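Local coordinates for protein thiosulfate sulfurtransferase TUM1 (Saccharomyces cerevisiae, PDB 3UTN) that transfers sulfur through a cysteine persulfide, taking it from NFS1 and passing it to UBA4 for 2-thiolation of the wobble uridine of tRNAs, at residues S89-M94 / V314-P319; D114-Y119 / W132-M137; Q193-G198 / H230-Q235. One frame throughout, in Å; residues are numbered along the deposited sequence. Where two conformers were deposited one is given.

Overall arrangement
Interaction 1 is a surface contact in which a loop of the first rhodanese domain meets the helix 309-317 of the second. Interactions 2 and 3 each stay within one domain and are buried. In interaction 2 the central strand 115-119 of the first domain's parallel sheet receives the helix 127-136 through aliphatic branches alone. In interaction 3 the helix 188-196 meets the turn leading into the edge strand 234-236 of the second sheet, and a proline ring and a carbonyl oxygen join the aliphatic methyls. The surface contact instead sets a tyrosine ring against a leucine and the carbon chain of a lysine. The helix 309-317 serves interaction 1 directly and borders interaction 3.

Interaction 1 of 3, residues S89-M94 / V314-P319; sequences SPYPHM and VLKSGP
Two methylenes of one lysine lie against the same side of a phenolic oxygen: CG and CE of Lys316 each come within 3.1 Å of Tyr91 OH, although the charged end of the lysine is not directed at that oxygen. The two side chains cross at about a right angle. Beyond CG the lysine runs fully extended, which carries CE past the hydroxyl to 3.5 Å from Tyr91 CE2. Its amine lies further along and forms a salt bridge with Glu312, one turn back on the same helix. The meeting with tyrosine is therefore made by the aliphatic chain, while the charge is matched elsewhere.

Leu315 takes the rim of the ring on the CD1 and CE1 side. Its CB sits near the ring plane, 3.6 Å from Tyr91 CE1, and its CD1 reaches the edge in plane, 3.6 Å from Tyr91 CD1. One face of the ring is packed from within its own loop, Pro90 CG standing 3.4 Å above the plane over the centre. With CG beside the backbone N (chi1 -40°), Tyr91 directs the ring out of the loop toward the helix. An ST turn steadies its backbone: Tyr91 N donates to Ser89 OG over 3.0 Å, with an N-H...O angle of 155°.

Within the surrounding fold, the loop between strand 77-78 and helix 98-107 of the first rhodanese domain touches the last turn of helix 309-317 of the second. Tyr91 also rests on Glu312 and Pro92 on Thr311, whereas Lys316 reaches Tyr188 of helix 188-196.

Interaction 2 of 3, residues D114-Y119 / W132-M137; sequences DILVVY and WTLGVM
No flat group stands between Leu134 and the strand residues Leu116 and Val118; the rings of the two segments lie to the flanks. Trp132 has Val136 CG2 over one face, 3.2 Å above the plane and offset toward the rim, and meets Phe95 edge-to-face. At the end of the strand, the Tyr119 ring has the carbonyl oxygen of Val117 at its edge, in plane.

The contact itself is aliphatic and centred on Leu134, which projects from the helix into the notch between two strand residues on the same side of the sheet. It crosses Leu116 at about a right angle, and Leu116 CD1 packs against both of its methyls, lying 3.5 Å from Leu134 CD2 and 3.6 Å from Leu134 CD1. Toward Val118 the approach is tip to tip. There CG2, anti to the carbonyl carbon while CG1 is anti to N (chi1 -177°), faces Leu134 CD1 at 3.2 Å, a separation short for two carbons and doubtful in detail. Phe101 and Met105 of helix 98-107 and Val142 of the next strand also touch Leu134, so the leucine is packed from several directions.

Strand 115-119 and helix 127-136, followed by strand 141-145, form a beta-alpha-beta unit. Such helix-on-sheet packing is characteristic of the rhodanese fold, here in the domain without the catalytic cysteine.

Interaction 3 of 3, residues Q193-G198 / H230-Q235; sequences QLVKSG and HIPGTQ
The last turn of helix 188-196 lies against a type II beta turn running from Ile231 to Thr234, with the CA atoms of Val195 and Pro232 6.2 Å apart. Val195 carries the contact from the helix side, using both methyls. CG1, anti to the backbone N (chi1 174°), rests on the proline ring, 3.7 Å from Pro232 CD and 3.8 Å from Pro232 CB; the two side chains cross at about a right angle. CG2, on the other branch, meets the proline backbone, with Pro232 O at 3.4 Å. It also points to the Ile231 CG2 methyl, but the modelled separation there is too short to be reliable. The Ile231 side chain lies about 9 Å from that of the persulfide-forming Cys282.

Each segment is also held by bonds of its own. In the turn, Thr234 N donates to Ile231 O over 2.9 Å, and Gly233 adopts a positive phi at which a side chain would jam against the preceding carbonyl. On the helix, Gln193 O accepts from both N and OG of Ser197, from opposite faces of its plane; the hydroxyl bond is 2.6 Å long and its donor is tilted 29° out of that plane. Gly198, at positive phi, completes a Schellman motif at the helix C-terminus.

Trp313, Trp321 and Leu200 also pack on Val195, and an alanine here would probably open a gap beside the Pro232 ring and leave that ring and Trp313 less firmly seated.

The contact sets the helix end against the turn that leads into edge strand 234-236 in the catalytic domain. The polar groups described bond within their own segments, and helix and turn meet through van der Waals packing of the valine methyls on the proline ring and its carbonyl oxygen, an attachment without directional bonds that depends on the fit of the surfaces.

Interaction 1 of 3, residues S89-M94 / V314-P319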
# COMPACT_ATOMS: atom_id res chain seq x y z
N SER A 89 -15.53 4.15 8.72
CA SER A 89 -15.78 4.64 7.37
C SER A 89 -16.65 3.65 6.60
O SER A 89 -16.49 2.44 6.75
CB SER A 89 -14.46 4.87 6.64
OG SER A 89 -14.68 5.19 5.28
N PRO A 90 -17.57 4.16 5.76
CA PRO A 90 -18.33 3.23 4.93
C PRO A 90 -17.47 2.70 3.79
O PRO A 90 -17.86 1.77 3.09
CB PRO A 90 -19.47 4.09 4.37
CG PRO A 90 -18.97 5.48 4.44
CD PRO A 90 -18.07 5.55 5.64
N TYR A 91 -16.29 3.29 3.62
CA TYR A 91 -15.39 2.95 2.54
C TYR A 91 -14.32 2.01 3.07
O TYR A 91 -13.87 2.16 4.20
CB TYR A 91 -14.80 4.22 1.93
CG TYR A 91 -15.85 5.29 1.82
CD1 TYR A 91 -16.96 5.11 0.99
CD2 TYR A 91 -15.78 6.45 2.58
CE1 TYR A 91 -17.95 6.07 0.90
CE2 TYR A 91 -16.77 7.42 2.50
CZ TYR A 91 -17.85 7.22 1.66
OH TYR A 91 -18.84 8.16 1.56
N PRO A 92 -13.94 1.02 2.25
CA PRO A 92 -12.97 0.02 2.65
C PRO A 92 -11.58 0.60 2.82
O PRO A 92 -11.23 1.59 2.17
CB PRO A 92 -12.98 -0.98 1.48
CG PRO A 92 -13.54 -0.22 0.33
CD PRO A 92 -14.49 0.77 0.91
N HIS A 93 -10.81 -0.00 3.73
CA HIS A 93 -9.38 0.25 3.88
C HIS A 93 -9.05 1.70 3.96
O HIS A 93 -8.07 2.15 3.38
CB HIS A 93 -8.62 -0.38 2.74
CG HIS A 93 -8.87 -1.85 2.61
ND1 HIS A 93 -8.64 -2.71 3.62
CD2 HIS A 93 -9.35 -2.61 1.55
CE1 HIS A 93 -8.96 -3.95 3.23
NE2 HIS A 93 -9.39 -3.89 1.97
N MET A 94 -9.87 2.44 4.70
CA MET A 94 -9.63 3.84 4.89
C MET A 94 -8.57 3.99 5.94
O MET A 94 -8.54 3.25 6.92
CB MET A 94 -10.90 4.58 5.28
CG MET A 94 -11.89 4.66 4.13
SD MET A 94 -11.10 5.21 2.61
CE MET A 94 -10.75 6.92 3.01
N VAL A 314 -17.07 6.44 -6.18
CA VAL A 314 -18.38 6.07 -6.69
C VAL A 314 -19.47 6.40 -5.69
O VAL A 314 -20.45 7.07 -6.04
CB VAL A 314 -18.44 4.57 -7.03
CG1 VAL A 314 -19.88 4.12 -7.23
CG2 VAL A 314 -17.63 4.33 -8.28
N LEU A 315 -19.28 5.96 -4.46
CA LEU A 315 -20.28 6.13 -3.42
C LEU A 315 -20.59 7.59 -3.14
O LEU A 315 -21.73 7.95 -2.90
CB LEU A 315 -19.86 5.42 -2.13
CG LEU A 315 -20.01 3.90 -2.18
CD1 LEU A 315 -19.44 3.25 -0.93
CD2 LEU A 315 -21.46 3.51 -2.40
N LYS A 316 -19.56 8.44 -3.20
CA LYS A 316 -19.75 9.85 -2.93
C LYS A 316 -20.14 10.65 -4.17
O LYS A 316 -20.85 11.65 -4.07
CB LYS A 316 -18.49 10.44 -2.30
CG LYS A 316 -18.31 10.11 -0.83
CD LYS A 316 -17.17 10.91 -0.24
CE LYS A 316 -17.03 10.72 1.26
NZ LYS A 316 -15.81 11.40 1.76
N SER A 317 -19.69 10.21 -5.34
CA SER A 317 -19.84 10.99 -6.57
C SER A 317 -21.03 10.56 -7.40
O SER A 317 -21.62 11.36 -8.12
CB SER A 317 -18.58 10.88 -7.43
OG SER A 317 -17.43 11.18 -6.68
N GLY A 318 -21.38 9.28 -7.30
CA GLY A 318 -22.44 8.72 -8.12
C GLY A 318 -21.96 8.43 -9.53
O GLY A 318 -20.82 8.76 -9.88
N PRO A 319 -22.83 7.83 -10.35
CA PRO A 319 -22.54 7.32 -11.69
C PRO A 319 -22.11 8.40 -12.68
O PRO A 319 -21.50 8.08 -13.71
CB PRO A 319 -23.87 6.71 -12.13
CG PRO A 319 -24.90 7.46 -11.37
CD PRO A 319 -24.27 7.70 -10.02

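Interaction 2 of 3, residues D114-Y119 / W132-M137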
# COMPACT_ATOMS: atom_id res chain seq x y z
N ASP A 114 11.23 1.37 16.68
CA ASP A 114 11.29 0.13 15.92
C ASP A 114 11.56 0.42 14.47
O ASP A 114 10.97 1.31 13.88
CB ASP A 114 9.98 -0.63 16.01
CG ASP A 114 9.77 -1.26 17.35
OD1 ASP A 114 10.75 -1.41 18.11
OD2 ASP A 114 8.63 -1.65 17.64
N ILE A 115 12.47 -0.35 13.90
CA ILE A 115 12.54 -0.41 12.46
C ILE A 115 11.45 -1.40 12.07
O ILE A 115 11.51 -2.58 12.41
CB ILE A 115 13.90 -0.90 11.98
CG1 ILE A 115 14.99 0.11 12.33
CG2 ILE A 115 13.85 -1.17 10.49
CD1 ILE A 115 16.39 -0.38 12.07
N LEU A 116 10.43 -0.89 11.40
CA LEU A 116 9.36 -1.76 10.97
C LEU A 116 9.68 -2.20 9.58
O LEU A 116 9.97 -1.39 8.71
CB LEU A 116 8.02 -1.05 11.04
CG LEU A 116 7.66 -0.60 12.45
CD1 LEU A 116 6.34 0.15 12.43
CD2 LEU A 116 7.59 -1.76 13.43
N VAL A 117 9.68 -3.50 9.39
CA VAL A 117 9.93 -4.01 8.08
C VAL A 117 8.68 -4.73 7.67
O VAL A 117 8.37 -5.82 8.13
CB VAL A 117 11.16 -4.90 8.02
CG1 VAL A 117 11.32 -5.42 6.60
CG2 VAL A 117 12.40 -4.11 8.45
N VAL A 118 7.95 -4.09 6.78
CA VAL A 118 6.65 -4.56 6.44
C VAL A 118 6.78 -5.54 5.31
O VAL A 118 7.56 -5.36 4.39
CB VAL A 118 5.75 -3.41 6.00
CG1 VAL A 118 4.36 -3.94 5.72
CG2 VAL A 118 5.71 -2.36 7.10
N TYR A 119 5.99 -6.59 5.40
CA TYR A 119 5.92 -7.51 4.31
C TYR A 119 4.53 -8.06 4.32
O TYR A 119 3.75 -7.80 5.24
CB TYR A 119 6.96 -8.61 4.49
CG TYR A 119 6.77 -9.46 5.71
CD1 TYR A 119 7.21 -9.03 6.96
CD2 TYR A 119 6.17 -10.71 5.62
CE1 TYR A 119 7.05 -9.83 8.08
CE2 TYR A 119 6.02 -11.51 6.72
CZ TYR A 119 6.46 -11.07 7.95
OH TYR A 119 6.29 -11.88 9.03
N TRP A 132 3.30 2.09 4.11
CA TRP A 132 2.89 3.44 3.87
C TRP A 132 2.12 3.99 5.03
O TRP A 132 2.38 5.09 5.47
CB TRP A 132 2.10 3.47 2.60
CG TRP A 132 1.42 4.75 2.33
CD1 TRP A 132 1.97 5.92 1.82
CD2 TRP A 132 0.01 5.03 2.49
NE1 TRP A 132 1.01 6.88 1.67
CE2 TRP A 132 -0.19 6.41 2.05
CE3 TRP A 132 -1.08 4.30 2.95
CZ2 TRP A 132 -1.42 7.01 2.09
CZ3 TRP A 132 -2.32 4.92 2.97
CH2 TRP A 132 -2.48 6.25 2.56
N THR A 133 1.18 3.21 5.55
CA THR A 133 0.41 3.61 6.73
C THR A 133 1.33 3.92 7.90
O THR A 133 1.20 4.96 8.55
CB THR A 133 -0.59 2.52 7.13
OG1 THR A 133 -1.47 2.29 6.04
CG2 THR A 133 -1.39 2.93 8.36
N LEU A 134 2.25 3.01 8.18
CA LEU A 134 3.26 3.21 9.21
C LEU A 134 4.01 4.50 8.96
O LEU A 134 4.15 5.33 9.85
CB LEU A 134 4.22 2.04 9.24
CG LEU A 134 3.57 0.72 9.64
CD1 LEU A 134 4.55 -0.40 9.41
CD2 LEU A 134 3.12 0.77 11.10
N GLY A 135 4.49 4.65 7.73
CA GLY A 135 5.21 5.85 7.32
C GLY A 135 4.34 7.08 7.43
O GLY A 135 4.77 8.08 7.99
N VAL A 136 3.12 7.01 6.91
CA VAL A 136 2.22 8.16 6.95
C VAL A 136 1.97 8.55 8.39
O VAL A 136 1.94 9.73 8.72
CB VAL A 136 0.89 7.90 6.23
CG1 VAL A 136 -0.09 9.03 6.49
CG2 VAL A 136 1.13 7.78 4.74
N MET A 137 1.84 7.55 9.24
CA MET A 137 1.63 7.79 10.65
C MET A 137 2.91 8.17 11.36
O MET A 137 2.96 8.17 12.58
CB MET A 137 0.99 6.57 11.29
CG MET A 137 -0.48 6.42 10.97
SD MET A 137 -1.38 7.97 11.19
CE MET A 137 -1.23 8.24 12.95

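Interaction 3 of 3, residues Q193-G198 / H230-Q235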
# COMPACT_ATOMS: atom_id res chain seq x y z
N GLN A 193 -13.04 17.83 -6.38
CA GLN A 193 -12.79 19.17 -6.91
C GLN A 193 -11.89 19.10 -8.13
O GLN A 193 -12.17 19.71 -9.15
CB GLN A 193 -12.19 20.11 -5.85
CG GLN A 193 -11.89 21.52 -6.36
CD GLN A 193 -13.05 22.17 -7.13
OE1 GLN A 193 -14.22 21.81 -6.96
NE2 GLN A 193 -12.71 23.13 -7.98
N LEU A 194 -10.82 18.32 -8.03
CA LEU A 194 -9.90 18.14 -9.14
C LEU A 194 -10.62 17.61 -10.36
O LEU A 194 -10.39 18.06 -11.48
CB LEU A 194 -8.76 17.19 -8.75
CG LEU A 194 -7.75 17.84 -7.81
CD1 LEU A 194 -6.88 16.76 -7.19
CD2 LEU A 194 -6.94 18.90 -8.53
N VAL A 195 -11.51 16.65 -10.14
CA VAL A 195 -12.25 16.05 -11.22
C VAL A 195 -13.37 16.98 -11.67
O VAL A 195 -13.55 17.18 -12.87
CB VAL A 195 -12.82 14.69 -10.82
CG1 VAL A 195 -13.71 14.13 -11.91
CG2 VAL A 195 -11.68 13.73 -10.54
N LYS A 196 -14.10 17.53 -10.71
CA LYS A 196 -15.15 18.49 -11.00
C LYS A 196 -14.59 19.66 -11.79
O LYS A 196 -15.20 20.11 -12.75
CB LYS A 196 -15.82 18.99 -9.72
CG LYS A 196 -16.98 19.93 -9.96
CD LYS A 196 -17.63 20.35 -8.65
CE LYS A 196 -18.81 21.28 -8.91
NZ LYS A 196 -19.75 20.73 -9.93
N SER A 197 -13.41 20.14 -11.40
CA SER A 197 -12.76 21.25 -12.09
C SER A 197 -12.08 20.81 -13.38
O SER A 197 -11.59 21.65 -14.13
CB SER A 197 -11.77 21.95 -11.17
OG SER A 197 -10.73 21.06 -10.82
N GLY A 198 -12.05 19.50 -13.62
CA GLY A 198 -11.42 18.94 -14.82
C GLY A 198 -9.93 19.17 -14.81
O GLY A 198 -9.29 19.24 -15.86
N HIS A 230 -13.76 4.57 -13.96
CA HIS A 230 -12.70 5.28 -13.30
C HIS A 230 -13.04 6.70 -13.06
O HIS A 230 -14.03 7.23 -13.57
CB HIS A 230 -11.43 5.18 -14.10
CG HIS A 230 -11.54 5.76 -15.47
ND1 HIS A 230 -11.99 5.05 -16.52
CD2 HIS A 230 -11.24 7.03 -15.96
CE1 HIS A 230 -11.98 5.82 -17.61
NE2 HIS A 230 -11.51 7.03 -17.27
N ILE A 231 -12.20 7.32 -12.25
CA ILE A 231 -12.34 8.71 -11.95
C ILE A 231 -11.83 9.43 -13.18
O ILE A 231 -10.73 9.16 -13.64
CB ILE A 231 -11.52 9.09 -10.72
CG1 ILE A 231 -11.92 8.22 -9.53
CG2 ILE A 231 -11.71 10.56 -10.39
CD1 ILE A 231 -10.95 8.30 -8.38
N PRO A 232 -12.66 10.32 -13.73
CA PRO A 232 -12.22 11.09 -14.88
C PRO A 232 -10.90 11.77 -14.54
O PRO A 232 -10.75 12.36 -13.47
CB PRO A 232 -13.34 12.11 -15.06
CG PRO A 232 -14.54 11.40 -14.55
CD PRO A 232 -14.03 10.68 -13.34
N GLY A 233 -9.94 11.65 -15.44
CA GLY A 233 -8.64 12.26 -15.26
C GLY A 233 -7.62 11.28 -14.73
O GLY A 233 -6.43 11.56 -14.73
N THR A 234 -8.08 10.13 -14.26
CA THR A 234 -7.17 9.09 -13.82
C THR A 234 -6.77 8.24 -15.00
O THR A 234 -7.36 8.31 -16.08
CB THR A 234 -7.76 8.18 -12.73
OG1 THR A 234 -8.95 7.55 -13.22
CG2 THR A 234 -8.07 8.98 -11.47
N GLN A 235 -5.76 7.43 -14.77
CA GLN A 235 -5.24 6.56 -15.80
C GLN A 235 -5.07 5.20 -15.17
O GLN A 235 -4.83 5.11 -13.96
CB GLN A 235 -3.90 7.06 -16.27
CG GLN A 235 -3.93 8.47 -16.82
CD GLN A 235 -2.53 8.94 -17.11
OE1 GLN A 235 -1.93 8.53 -18.08
NE2 GLN A 235 -2.00 9.78 -16.24